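Side-chain contact in mandelate racemase/muconate lactonizing enzyme, C-terminal domain protein (Paracoccus denitrificans, PDB 4DWD), which binds magnesium and, as a member of the enolase superfamily, is possibly a hydro-lyase: residues B[172-177]-B[207-212]. Residues are numbered along the deposited sequence; the frame is centred on the assembly and turned at random.
Sequences VDIPGD and AIRVGR
Ile174 holds CG2 anti to its backbone N and CG1 beside that N (chi1 -73°), which turns both branches onto Val210. Val210 answers with CG2, the methyl anti to its carbonyl carbon. This methyl lies 3.8 Å from Ile174 CG2 and 4.0 Å from Ile174 CG1, so it meets both arms of the isoleucine. The extended chain of Arg209 brings its CD within 4.0 Å of Ile174 CG2, and the same isoleucine methyl sits at the edge of the guanidinium, near its plane. Across the subunit interface, Arg209 NH1 and NH2 donate to the carbonyls of Gly218 and Tyr219 of the second subunit. Asp173 is the N-cap that starts the helix of Ile174. Its OD1 takes the N-H of Gly176, with N at 3.0 Å, from well above the carboxylate plane. Tyr202 touches both Ile174 and Val210 and hydrogen-bonds Asp177 OD2 through its OH. The contact joins the first turn of helix 174-188 to the middle of helix 204-216. These are successive outer helices of the enolase-type barrel domain, linked through strand 194-197, which carries Asp197, seen to bind calcium in a structure of this protein, though no calcium is bound in this chain.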
loop_
_atom_site.group_PDB
_atom_site.type_symbol
_atom_site.label_atom_id
_atom_site.label_comp_id
_atom_site.label_asym_id
_atom_site.label_seq_id
_atom_site.Cartn_x
_atom_site.Cartn_y
_atom_site.Cartn_z
ATOM N N VAL B 172 12.901 7.285 -30.116
ATOM C CA VAL B 172 13.307 7.711 -31.465
ATOM C C VAL B 172 13.293 6.600 -32.514
ATOM O O VAL B 172 12.789 6.786 -33.627
ATOM C CB VAL B 172 14.695 8.402 -31.423
ATOM C CG1 VAL B 172 15.262 8.598 -32.826
ATOM C CG2 VAL B 172 14.585 9.731 -30.687
ATOM N N ASP B 173 13.839 5.441 -32.172
ATOM C CA ASP B 173 14.022 4.395 -33.171
ATOM C C ASP B 173 14.094 3.038 -32.496
ATOM O O ASP B 173 15.113 2.345 -32.546
ATOM C CB ASP B 173 15.294 4.650 -33.997
ATOM C CG ASP B 173 15.522 3.588 -35.066
ATOM O OD1 ASP B 173 14.551 2.891 -35.455
ATOM O OD2 ASP B 173 16.678 3.461 -35.527
ATOM N N ILE B 174 12.986 2.651 -31.875
ATOM C CA ILE B 174 12.935 1.378 -31.144
ATOM C C ILE B 174 13.271 0.147 -32.028
ATOM O O ILE B 174 14.071 -0.696 -31.612
ATOM C CB ILE B 174 11.606 1.228 -30.373
ATOM C CG1 ILE B 174 11.602 2.166 -29.153
ATOM C CG2 ILE B 174 11.385 -0.216 -29.937
ATOM C CD1 ILE B 174 10.226 2.404 -28.554
ATOM N N PRO B 175 12.704 0.051 -33.256
ATOM C CA PRO B 175 13.077 -1.090 -34.108
ATOM C C PRO B 175 14.578 -1.141 -34.428
ATOM O O PRO B 175 15.184 -2.218 -34.382
ATOM C CB PRO B 175 12.254 -0.859 -35.386
ATOM C CG PRO B 175 11.093 -0.043 -34.945
ATOM C CD PRO B 175 11.637 0.863 -33.875
ATOM N N GLY B 176 15.173 0.010 -34.720
ATOM C CA GLY B 176 16.603 0.080 -35.016
ATOM C C GLY B 176 17.448 -0.264 -33.800
ATOM O O GLY B 176 18.488 -0.917 -33.911
ATOM N N ASP B 177 16.983 0.155 -32.622
ATOM C CA ASP B 177 17.714 -0.126 -31.391
ATOM C C ASP B 177 17.749 -1.633 -31.133
ATOM O O ASP B 177 18.788 -2.197 -30.783
ATOM C CB ASP B 177 17.055 0.579 -30.196
ATOM C CG ASP B 177 17.122 2.092 -30.282
ATOM O OD1 ASP B 177 17.838 2.645 -31.145
ATOM O OD2 ASP B 177 16.432 2.726 -29.458
ATOM N N ALA B 207 10.195 1.616 -22.961
ATOM C CA ALA B 207 11.139 0.858 -22.133
ATOM C C ALA B 207 10.706 -0.585 -21.931
ATOM O O ALA B 207 11.520 -1.496 -21.985
ATOM C CB ALA B 207 11.319 1.532 -20.785
ATOM N N ILE B 208 9.418 -0.796 -21.688
ATOM C CA ILE B 208 8.865 -2.149 -21.566
ATOM C C ILE B 208 9.079 -2.911 -22.881
ATOM O O ILE B 208 9.537 -4.062 -22.888
ATOM C CB ILE B 208 7.354 -2.123 -21.202
ATOM C CG1 ILE B 208 7.119 -1.444 -19.848
ATOM C CG2 ILE B 208 6.758 -3.531 -21.192
ATOM C CD1 ILE B 208 7.863 -2.094 -18.699
ATOM N N ARG B 209 8.760 -2.253 -23.994
ATOM C CA ARG B 209 8.906 -2.879 -25.316
ATOM C C ARG B 209 10.365 -3.274 -25.609
ATOM O O ARG B 209 10.654 -4.421 -25.995
ATOM C CB ARG B 209 8.363 -1.929 -26.389
ATOM C CG ARG B 209 8.319 -2.514 -27.789
ATOM C CD ARG B 209 7.736 -1.497 -28.765
ATOM N NE ARG B 209 7.474 -2.089 -30.073
ATOM C CZ ARG B 209 6.316 -2.626 -30.459
ATOM N NH1 ARG B 209 6.219 -3.127 -31.676
ATOM N NH2 ARG B 209 5.261 -2.673 -29.644
ATOM N N VAL B 210 11.293 -2.345 -25.403
ATOM C CA VAL B 210 12.710 -2.669 -25.579
ATOM C C VAL B 210 13.175 -3.740 -24.582
ATOM O O VAL B 210 13.873 -4.675 -24.966
ATOM C CB VAL B 210 13.575 -1.396 -25.493
ATOM C CG1 VAL B 210 15.063 -1.723 -25.531
ATOM C CG2 VAL B 210 13.224 -0.481 -26.650
ATOM N N GLY B 211 12.779 -3.603 -23.317
ATOM C CA GLY B 211 13.093 -4.602 -22.299
ATOM C C GLY B 211 12.716 -6.017 -22.691
ATOM O O GLY B 211 13.520 -6.940 -22.519
ATOM N N ARG B 212 11.502 -6.205 -23.221
ATOM C CA ARG B 212 11.086 -7.546 -23.644
ATOM C C ARG B 212 11.944 -8.066 -24.786
ATOM O O ARG B 212 12.303 -9.248 -24.805
ATOM C CB ARG B 212 9.607 -7.578 -24.032
ATOM C CG ARG B 212 8.662 -7.314 -22.870
ATOM C CD ARG B 212 8.934 -8.233 -21.677
ATOM N NE ARG B 212 7.853 -8.085 -20.703
ATOM C CZ ARG B 212 7.912 -8.465 -19.432
ATOM N NH1 ARG B 212 9.004 -9.063 -18.948
ATOM N NH2 ARG B 212 6.849 -8.274 -18.658
#